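Long-range contacts in kynurenine formamidase (Bacillus anthracis, PDB 4CO9), which catalyses the zinc-dependent hydrolysis of N-formyl-L-kynurenine to L-kynurenine and formate, the second step of tryptophan breakdown by the kynurenine pathway: residues Arg83-Ser88 with Glu99-Glu104; Glu91-Lys96 with Pro127-Asp132; Leu109-Ser114 with Arg143-Asp148. One frame throughout, in Å; residues are numbered along the deposited sequence.

Contact 1. Residues Arg83-Ser88 with Glu99-Glu104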
loop_
_atom_site.group_PDB
_atom_site.type_symbol
_atom_site.label_atom_id
_atom_site.label_comp_id
_atom_site.label_asym_id
_atom_site.label_seq_id
_atom_site.Cartn_x
_atom_site.Cartn_y
_atom_site.Cartn_z
ATOM N N ARG C 83 -2.779 -1.119 -19.628
ATOM C CA ARG C 83 -2.546 -2.100 -20.656
ATOM C C ARG C 83 -1.270 -2.853 -20.329
ATOM O O ARG C 83 -0.294 -2.252 -19.895
ATOM C CB ARG C 83 -2.413 -1.422 -22.022
ATOM C CG ARG C 83 -2.008 -2.430 -23.069
ATOM C CD ARG C 83 -3.130 -3.067 -23.870
ATOM N NE ARG C 83 -4.203 -2.155 -24.270
ATOM C CZ ARG C 83 -4.214 -1.459 -25.399
ATOM N NH1 ARG C 83 -3.206 -1.547 -26.260
ATOM N NH2 ARG C 83 -5.252 -0.679 -25.679
ATOM N N ILE C 84 -1.279 -4.163 -20.548
ATOM C CA ILE C 84 -0.106 -4.997 -20.355
ATOM C C ILE C 84 0.348 -5.602 -21.686
ATOM O O ILE C 84 -0.470 -6.160 -22.426
ATOM C CB ILE C 84 -0.403 -6.127 -19.360
ATOM C CG1 ILE C 84 -0.930 -5.517 -18.049
ATOM C CG2 ILE C 84 0.827 -6.988 -19.136
ATOM C CD1 ILE C 84 -1.153 -6.517 -16.942
ATOM N N ILE C 85 1.640 -5.474 -21.979
ATOM C CA ILE C 85 2.216 -5.962 -23.228
ATOM C C ILE C 85 3.469 -6.749 -22.967
ATOM O O ILE C 85 4.129 -6.584 -21.933
ATOM C CB ILE C 85 2.539 -4.829 -24.238
ATOM C CG1 ILE C 85 3.580 -3.868 -23.687
ATOM C CG2 ILE C 85 1.261 -4.092 -24.635
ATOM C CD1 ILE C 85 4.045 -2.818 -24.680
ATOM N N ASP C 86 3.792 -7.604 -23.922
ATOM C CA ASP C 86 4.968 -8.445 -23.851
ATOM C C ASP C 86 6.126 -7.823 -24.625
ATOM O O ASP C 86 6.026 -7.583 -25.829
ATOM C CB ASP C 86 4.693 -9.860 -24.339
ATOM C CG ASP C 86 5.789 -10.819 -23.944
ATOM O OD1 ASP C 86 6.840 -10.828 -24.613
ATOM O OD2 ASP C 86 5.610 -11.539 -22.934
ATOM N N VAL C 87 7.234 -7.598 -23.925
ATOM C CA VAL C 87 8.469 -7.109 -24.535
ATOM C C VAL C 87 9.639 -8.006 -24.115
ATOM O O VAL C 87 10.741 -7.535 -23.866
ATOM C CB VAL C 87 8.738 -5.643 -24.185
ATOM C CG1 VAL C 87 7.746 -4.744 -24.910
ATOM C CG2 VAL C 87 8.657 -5.404 -22.683
ATOM N N SER C 88 9.387 -9.308 -24.071
ATOM C CA SER C 88 10.408 -10.277 -23.711
ATOM C C SER C 88 11.456 -10.401 -24.806
ATOM O O SER C 88 11.217 -10.023 -25.949
ATOM C CB SER C 88 9.782 -11.642 -23.453
ATOM O OG SER C 88 9.034 -12.056 -24.582
ATOM N N GLU C 99 6.482 0.980 -31.085
ATOM C CA GLU C 99 5.712 1.415 -32.260
ATOM C C GLU C 99 4.794 0.313 -32.792
ATOM O O GLU C 99 3.749 0.612 -33.337
ATOM C CB GLU C 99 6.648 1.898 -33.376
ATOM C CG GLU C 99 7.128 3.335 -33.194
ATOM C CD GLU C 99 8.121 3.788 -34.261
ATOM O OE1 GLU C 99 8.719 2.937 -34.964
ATOM O OE2 GLU C 99 8.292 5.016 -34.397
ATOM N N LYS C 100 5.168 -0.952 -32.621
ATOM C CA LYS C 100 4.340 -2.066 -33.102
ATOM C C LYS C 100 3.063 -2.306 -32.282
ATOM O O LYS C 100 2.210 -3.097 -32.679
ATOM C CB LYS C 100 5.133 -3.379 -33.184
ATOM C CG LYS C 100 5.405 -4.078 -31.872
ATOM C CD LYS C 100 5.930 -5.493 -32.084
ATOM C CE LYS C 100 5.664 -6.355 -30.865
ATOM N NZ LYS C 100 6.177 -7.743 -31.004
ATOM N N PHE C 101 2.926 -1.635 -31.145
ATOM C CA PHE C 101 1.745 -1.802 -30.306
ATOM C C PHE C 101 0.745 -0.684 -30.551
ATOM O O PHE C 101 1.102 0.444 -30.850
ATOM C CB PHE C 101 2.154 -1.875 -28.836
ATOM C CG PHE C 101 3.028 -3.051 -28.523
ATOM C CD1 PHE C 101 2.477 -4.283 -28.250
ATOM C CD2 PHE C 101 4.414 -2.925 -28.530
ATOM C CE1 PHE C 101 3.278 -5.373 -27.970
ATOM C CE2 PHE C 101 5.225 -4.009 -28.246
ATOM C CZ PHE C 101 4.649 -5.236 -27.965
ATOM N N HIS C 102 -0.525 -1.023 -30.475
ATOM C CA HIS C 102 -1.581 -0.059 -30.617
ATOM C C HIS C 102 -1.916 0.478 -29.224
ATOM O O HIS C 102 -2.617 -0.167 -28.471
ATOM C CB HIS C 102 -2.796 -0.701 -31.297
ATOM C CG HIS C 102 -3.861 0.288 -31.630
ATOM N ND1 HIS C 102 -4.813 0.682 -30.718
ATOM C CD2 HIS C 102 -4.091 1.014 -32.752
ATOM C CE1 HIS C 102 -5.600 1.591 -31.268
ATOM N NE2 HIS C 102 -5.183 1.811 -32.503
ATOM N N LEU C 103 -1.442 1.675 -28.907
ATOM C CA LEU C 103 -1.482 2.203 -27.522
ATOM C C LEU C 103 -2.320 3.454 -27.402
ATOM O O LEU C 103 -2.200 4.178 -26.413
ATOM C CB LEU C 103 -0.060 2.529 -27.073
ATOM C CG LEU C 103 0.915 1.363 -26.960
ATOM C CD1 LEU C 103 2.333 1.872 -26.751
ATOM C CD2 LEU C 103 0.507 0.451 -25.817
ATOM N N GLU C 104 -3.164 3.727 -28.398
ATOM C CA GLU C 104 -4.002 4.917 -28.339
ATOM C C GLU C 104 -4.972 4.816 -27.161
ATOM O O GLU C 104 -5.560 3.776 -26.920
ATOM C CB GLU C 104 -4.729 5.160 -29.682
ATOM C CG GLU C 104 -3.769 5.378 -30.853
ATOM C CD GLU C 104 -2.767 6.486 -30.588
ATOM O OE1 GLU C 104 -3.209 7.643 -30.449
ATOM O OE2 GLU C 104 -1.540 6.207 -30.513
HETATM O O HOH W 1 -5.284 1.045 -27.843
HETATM O O HOH W 2 7.678 -7.166 -28.184
#
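Ile85 sets its CD1 methyl over the middle of the Phe101 ring, 3.8 Å from the ring centroid and 8° off the ring normal, a CH-pi contact made full on the face. The two side chains approach from opposite directions. With CG1 of Ile85 wedged between its own backbone N and carbonyl carbon (chi1 62°), the chain reaches the ring by both branches: while CD1 takes the centre, CG2 lies 3.8 Å from Phe101 CD1 at the rim. Lys100 CG lies over the opposite face, offset toward the rim, so the ring is sandwiched between aliphatic groups of both segments. Farther along, Val87 CG1 is 4.2 Å from Phe101 CE2, and Asp86 O comes 3.5 Å from Phe101 CZ, reaching the ring obliquely.

At the other end, Arg83 provides the direct polar bond between the segments. Its NH1 donates to His102 O at 2.7 Å with an N-H...O angle of 158°, and the oxygen lies almost in the guanidinium plane. Bends at chi2 and chi3 carry the group there. A water in the same plane accepts from Arg83 NH2 and donates to His102 O and Glu104 O, so His102 O receives two donors. NE is engaged as well, in a salt bridge to Asp186, which probably helps fix the rotation of the group.

No backbone hydrogen bond joins the segments, and the paired CA atoms of Ile85 and Phe101 stay 8.2 Å apart. This is loop-on-sheet packing: the connection from helix 95-98 to strand 108-112 covers part of one face of strand 81-86, which runs parallel to 108-112 and antiparallel to 185-190 in the mixed sheet of this cyclase-family fold.

Contact 2. Residues Glu91-Lys96 with Pro127-Asp132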
loop_
_atom_site.group_PDB
_atom_site.type_symbol
_atom_site.label_atom_id
_atom_site.label_comp_id
_atom_site.label_asym_id
_atom_site.label_seq_id
_atom_site.Cartn_x
_atom_site.Cartn_y
_atom_site.Cartn_z
ATOM N N GLU C 91 16.981 -6.678 -25.452
ATOM C CA GLU C 91 18.038 -6.148 -24.592
ATOM C C GLU C 91 17.656 -4.785 -24.036
ATOM O O GLU C 91 18.027 -4.444 -22.911
ATOM C CB GLU C 91 19.382 -6.067 -25.335
ATOM C CG GLU C 91 19.944 -7.434 -25.693
ATOM C CD GLU C 91 21.348 -7.366 -26.268
ATOM O OE1 GLU C 91 21.703 -6.328 -26.881
ATOM O OE2 GLU C 91 22.099 -8.357 -26.106
ATOM N N SER C 92 16.925 -4.000 -24.818
ATOM C CA SER C 92 16.401 -2.727 -24.325
ATOM C C SER C 92 15.159 -2.319 -25.100
ATOM O O SER C 92 14.955 -2.746 -26.240
ATOM C CB SER C 92 17.457 -1.618 -24.403
ATOM O OG SER C 92 17.668 -1.197 -25.738
ATOM N N ILE C 93 14.332 -1.497 -24.465
ATOM C CA ILE C 93 13.039 -1.136 -25.011
ATOM C C ILE C 93 12.942 0.367 -25.184
ATOM O O ILE C 93 13.086 1.125 -24.233
ATOM C CB ILE C 93 11.881 -1.657 -24.117
ATOM C CG1 ILE C 93 11.919 -3.185 -24.031
ATOM C CG2 ILE C 93 10.528 -1.210 -24.648
ATOM C CD1 ILE C 93 12.364 -3.725 -22.692
ATOM N N GLY C 94 12.691 0.803 -26.412
ATOM C CA GLY C 94 12.519 2.223 -26.706
ATOM C C GLY C 94 11.383 2.425 -27.673
ATOM O O GLY C 94 10.552 1.532 -27.870
ATOM N N LYS C 95 11.355 3.603 -28.287
ATOM C CA LYS C 95 10.319 3.966 -29.252
ATOM C C LYS C 95 10.162 2.898 -30.322
ATOM O O LYS C 95 9.048 2.477 -30.622
ATOM C CB LYS C 95 10.649 5.311 -29.901
ATOM C CG LYS C 95 9.744 5.707 -31.059
ATOM C CD LYS C 95 9.906 7.180 -31.397
ATOM C CE LYS C 95 9.265 7.554 -32.726
ATOM N NZ LYS C 95 7.840 7.138 -32.830
ATOM N N LYS C 96 11.282 2.448 -30.878
ATOM C CA LYS C 96 11.261 1.487 -31.975
ATOM C C LYS C 96 10.468 0.233 -31.627
ATOM O O LYS C 96 9.677 -0.247 -32.431
ATOM C CB LYS C 96 12.685 1.100 -32.389
ATOM C CG LYS C 96 12.738 0.092 -33.526
ATOM C CD LYS C 96 14.149 -0.114 -34.048
ATOM C CE LYS C 96 14.173 -1.234 -35.076
ATOM N NZ LYS C 96 15.526 -1.428 -35.655
ATOM N N PRO C 127 16.838 -5.875 -18.980
ATOM C CA PRO C 127 16.531 -4.987 -20.087
ATOM C C PRO C 127 16.164 -3.628 -19.539
ATOM O O PRO C 127 15.362 -3.546 -18.619
ATOM C CB PRO C 127 15.312 -5.642 -20.749
ATOM C CG PRO C 127 15.243 -7.015 -20.183
ATOM C CD PRO C 127 15.779 -6.874 -18.796
ATOM N N HIS C 128 16.740 -2.570 -20.090
ATOM C CA HIS C 128 16.426 -1.223 -19.635
ATOM C C HIS C 128 15.523 -0.539 -20.655
ATOM O O HIS C 128 15.333 -1.049 -21.753
ATOM C CB HIS C 128 17.700 -0.421 -19.416
ATOM C CG HIS C 128 18.549 -0.293 -20.642
ATOM N ND1 HIS C 128 19.433 -1.273 -21.037
ATOM C CD2 HIS C 128 18.650 0.700 -21.555
ATOM C CE1 HIS C 128 20.056 -0.882 -22.136
ATOM N NE2 HIS C 128 19.591 0.306 -22.476
ATOM N N LEU C 129 14.982 0.609 -20.275
ATOM C CA LEU C 129 14.213 1.459 -21.164
ATOM C C LEU C 129 15.116 2.565 -21.699
ATOM O O LEU C 129 15.887 3.161 -20.948
ATOM C CB LEU C 129 13.039 2.094 -20.418
ATOM C CG LEU C 129 12.186 1.133 -19.590
ATOM C CD1 LEU C 129 10.983 1.877 -19.043
ATOM C CD2 LEU C 129 11.749 -0.075 -20.413
ATOM N N ARG C 130 15.042 2.822 -22.994
ATOM C CA ARG C 130 15.841 3.880 -23.595
ATOM C C ARG C 130 15.119 5.207 -23.448
ATOM O O ARG C 130 13.892 5.249 -23.433
ATOM C CB ARG C 130 16.132 3.550 -25.061
ATOM C CG ARG C 130 16.898 2.247 -25.239
ATOM C CD ARG C 130 17.576 2.165 -26.594
ATOM N NE ARG C 130 16.609 2.240 -27.686
ATOM C CZ ARG C 130 15.867 1.222 -28.111
ATOM N NH1 ARG C 130 15.956 0.023 -27.550
ATOM N NH2 ARG C 130 15.015 1.411 -29.113
ATOM N N ALA C 131 15.879 6.295 -23.372
ATOM C CA ALA C 131 15.315 7.627 -23.111
ATOM C C ALA C 131 14.220 8.064 -24.087
ATOM O O ALA C 131 13.257 8.724 -23.690
ATOM C CB ALA C 131 16.417 8.677 -23.084
ATOM N N ASP C 132 14.350 7.689 -25.352
ATOM C CA ASP C 132 13.355 8.098 -26.359
ATOM C C ASP C 132 11.959 7.494 -26.141
ATOM O O ASP C 132 11.007 7.846 -26.837
ATOM C CB ASP C 132 13.864 7.830 -27.788
ATOM C CG ASP C 132 13.895 6.345 -28.170
ATOM O OD1 ASP C 132 13.441 5.463 -27.413
ATOM O OD2 ASP C 132 14.370 6.061 -29.290
HETATM O O HOH W 3 13.899 3.702 -30.476
#
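A chi1 of 74° at Ser92 turns OG in between the backbone N and the carbonyl carbon, while a bend at chi3 (-60°) folds the Arg130 chain back over the neighbouring strand; together they bring OG and NH1 to 2.8 Å. The serine oxygen lies in the guanidinium plane, where NH1 donates to it. Gly94 N sits over one face of the same group, offset toward the rim, and Glu97 completes a salt bridge with NH2. Next along, Ser92 CB packs over a face of the His128 imidazole, 3.6 Å from its centroid.

The backbones run as a two-strand parallel ladder, Ser92 beside His128 and Ile93 beside Leu129. Ile93 is held through both its N-H and its C=O: its N donates to His128 O at 2.9 Å, and its O accepts from Arg130 N at 2.9 Å. On the face away from Ser92 and His128, Ile93 CD1 lies 4.0 Å from Pro127 CB, the two side chains running side by side, and Ile93 CB meets Leu129 CD2.

Beyond the ladder, Asp132 OD1 accepts from Lys95 N at 2.9 Å in a nearly straight bond (171°), the donor arriving from above the carboxylate plane. A water links Asp132 OD2, Lys96 N and Arg130 NH2. The first-turn amides of Lys95 and Lys96 are thus satisfied by a carboxylate from another segment and by water, a setting likely to suit the negative charge of Asp132. In structural terms this is a short parallel beta-bridge pair running straight into a helix N-terminus, with Gly94 as N-cap of helix 95-98.

Contact 3. Residues Leu109-Ser114 with Arg143-Asp148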
loop_
_atom_site.group_PDB
_atom_site.type_symbol
_atom_site.label_atom_id
_atom_site.label_comp_id
_atom_site.label_asym_id
_atom_site.label_seq_id
_atom_site.Cartn_x
_atom_site.Cartn_y
_atom_site.Cartn_z
ATOM N N LEU C 109 0.904 1.695 -18.579
ATOM C CA LEU C 109 1.443 0.609 -19.375
ATOM C C LEU C 109 2.398 -0.238 -18.561
ATOM O O LEU C 109 3.334 0.292 -17.965
ATOM C CB LEU C 109 2.165 1.188 -20.597
ATOM C CG LEU C 109 2.776 0.205 -21.582
ATOM C CD1 LEU C 109 1.674 -0.580 -22.279
ATOM C CD2 LEU C 109 3.612 0.945 -22.617
ATOM N N LEU C 110 2.126 -1.542 -18.496
ATOM C CA LEU C 110 3.023 -2.499 -17.837
ATOM C C LEU C 110 3.734 -3.330 -18.879
ATOM O O LEU C 110 3.101 -3.862 -19.799
ATOM C CB LEU C 110 2.266 -3.412 -16.872
ATOM C CG LEU C 110 1.352 -2.738 -15.856
ATOM C CD1 LEU C 110 0.699 -3.744 -14.929
ATOM C CD2 LEU C 110 2.096 -1.683 -15.047
ATOM N N LEU C 111 5.048 -3.450 -18.720
ATOM C CA LEU C 111 5.910 -4.164 -19.645
ATOM C C LEU C 111 6.379 -5.480 -19.039
ATOM O O LEU C 111 7.071 -5.485 -18.020
ATOM C CB LEU C 111 7.124 -3.301 -19.995
ATOM C CG LEU C 111 6.881 -1.880 -20.481
ATOM C CD1 LEU C 111 8.199 -1.199 -20.828
ATOM C CD2 LEU C 111 5.972 -1.879 -21.694
ATOM N N ARG C 112 5.982 -6.593 -19.660
ATOM C CA ARG C 112 6.483 -7.906 -19.293
ATOM C C ARG C 112 7.756 -8.209 -20.082
ATOM O O ARG C 112 7.696 -8.479 -21.282
ATOM C CB ARG C 112 5.443 -9.011 -19.565
ATOM C CG ARG C 112 5.810 -10.339 -18.917
ATOM C CD ARG C 112 5.001 -11.551 -19.394
ATOM N NE ARG C 112 3.559 -11.396 -19.201
ATOM C CZ ARG C 112 2.741 -10.879 -20.110
ATOM N NH1 ARG C 112 3.200 -10.502 -21.310
ATOM N NH2 ARG C 112 1.459 -10.748 -19.831
ATOM N N THR C 113 8.904 -8.117 -19.419
ATOM C CA THR C 113 10.172 -8.520 -20.029
ATOM C C THR C 113 10.408 -10.009 -19.834
ATOM O O THR C 113 11.111 -10.621 -20.622
ATOM C CB THR C 113 11.388 -7.763 -19.443
ATOM O OG1 THR C 113 11.649 -8.225 -18.115
ATOM C CG2 THR C 113 11.171 -6.258 -19.449
ATOM N N SER C 114 9.827 -10.574 -18.779
ATOM C CA SER C 114 10.069 -11.956 -18.371
ATOM C C SER C 114 11.557 -12.263 -18.288
ATOM O O SER C 114 11.975 -13.389 -18.550
ATOM C CB SER C 114 9.381 -12.940 -19.327
ATOM O OG SER C 114 7.975 -12.708 -19.372
ATOM N N ARG C 143 0.772 7.971 -18.356
ATOM C CA ARG C 143 1.188 8.622 -17.118
ATOM C C ARG C 143 1.976 7.714 -16.178
ATOM O O ARG C 143 2.562 8.191 -15.209
ATOM C CB ARG C 143 -0.031 9.140 -16.368
ATOM C CG ARG C 143 -0.931 10.073 -17.157
ATOM C CD ARG C 143 -2.204 10.330 -16.372
ATOM N NE ARG C 143 -1.995 11.352 -15.343
ATOM C CZ ARG C 143 -2.780 11.544 -14.288
ATOM N NH1 ARG C 143 -3.838 10.775 -14.096
ATOM N NH2 ARG C 143 -2.501 12.507 -13.415
ATOM N N LEU C 144 1.975 6.419 -16.444
ATOM C CA LEU C 144 2.682 5.469 -15.598
ATOM C C LEU C 144 3.214 4.329 -16.439
ATOM O O LEU C 144 2.513 3.778 -17.282
ATOM C CB LEU C 144 1.747 4.928 -14.513
ATOM C CG LEU C 144 2.263 3.764 -13.661
ATOM C CD1 LEU C 144 3.247 4.164 -12.578
ATOM C CD2 LEU C 144 1.110 3.013 -13.027
ATOM N N ILE C 145 4.467 3.975 -16.175
ATOM C CA ILE C 145 5.113 2.833 -16.781
ATOM C C ILE C 145 5.542 1.892 -15.665
ATOM O O ILE C 145 6.095 2.325 -14.637
ATOM C CB ILE C 145 6.300 3.262 -17.684
ATOM C CG1 ILE C 145 6.786 2.104 -18.545
ATOM C CG2 ILE C 145 7.480 3.792 -16.881
ATOM C CD1 ILE C 145 5.945 1.873 -19.768
ATOM N N GLY C 146 5.254 0.605 -15.864
ATOM C CA GLY C 146 5.643 -0.428 -14.916
ATOM C C GLY C 146 6.478 -1.479 -15.607
ATOM O O GLY C 146 6.224 -1.792 -16.774
ATOM N N VAL C 147 7.477 -2.000 -14.902
ATOM C CA VAL C 147 8.329 -3.059 -15.408
ATOM C C VAL C 147 8.456 -4.215 -14.413
ATOM O O VAL C 147 8.375 -4.008 -13.194
ATOM C CB VAL C 147 9.737 -2.536 -15.785
ATOM C CG1 VAL C 147 9.633 -1.578 -16.953
ATOM C CG2 VAL C 147 10.424 -1.869 -14.603
ATOM N N ASP C 148 8.661 -5.425 -14.935
ATOM C CA ASP C 148 8.811 -6.609 -14.084
ATOM C C ASP C 148 10.260 -6.886 -13.698
ATOM O O ASP C 148 10.646 -8.039 -13.500
ATOM C CB ASP C 148 8.173 -7.839 -14.742
ATOM C CG ASP C 148 8.803 -8.198 -16.075
ATOM O OD1 ASP C 148 9.625 -7.412 -16.593
ATOM O OD2 ASP C 148 8.445 -9.264 -16.625
#
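Ile145 pushes its CD1 methyl into the hollow between Leu109 and Leu111, 3.8 Å from Leu109 CD2 and 3.9 Å from Leu111 CG. The methyl gets there because CG1 stands anti to the backbone N (chi1 -168°), leaning toward the neighbouring strand. Leu109 runs alongside Ile145, pointing the same way, whereas Leu111 crosses it at a slant and also meets Val147, CD1 to CG1; Val147 packs in turn on the zinc ligand Glu175. Leu137 of helix 133-140 packs on Leu109 and Ile145, covering part of this face. The other face carries a complementary fit: Gly146 bears no side chain, and Leu110 CD2 settles 3.8 Å from its CA. Here the strands are close, with the CA atoms of Leu110 and Gly146 4.4 Å apart, closer than at the pairs before and after it.

Parallel hydrogen bonds join strands 109-112 and 144-147, whose short axes make an angle of 19°. Leu109 pairs with strand 144-147 through both its N, to Leu144 O, and its O, from Gly146 N, and Leu111 N donates to Gly146 O at 2.8 Å. The next rung, Asp148 N to Leu111 O, is weak at 3.5 Å.

Where that rung lengthens, the Asp148 carboxylate takes over. OD1 accepts from Thr113 OG1 at 2.7 Å and from Thr113 N, the two donors coming from opposite faces of its plane, while OD2 uses its syn lone pair for Ser114 N at 2.9 Å. Such a buried carboxylate, bound by three donors, is probably stabilised as the anion, and it ties the loop after strand 108-112 to the end of strand 144-147.

How the contacts relate
Contact 3 is the core of the set, with ten of its eleven touching residues buried; contacts 1 and 2 are only partly buried and lie farther from the chain centre. Contacts 1 and 3 both reach the same sheet, through neighbouring strands 81-86 and 108-112, though the other half of contact 1 is loop; contact 2 forms a separate small parallel pair. That pair still packs on the sheet, Leu129 CD2 lying 3.7 Å from Leu111 CD1, and Val87, just past strand 81-86, touches Ile93. The chemistry follows position: leucine and isoleucine packing with a buried carboxylate bound by protein donors at the centre, water-bridged arginines and, in contact 1, an aromatic-aliphatic CH-pi contact nearer the surface.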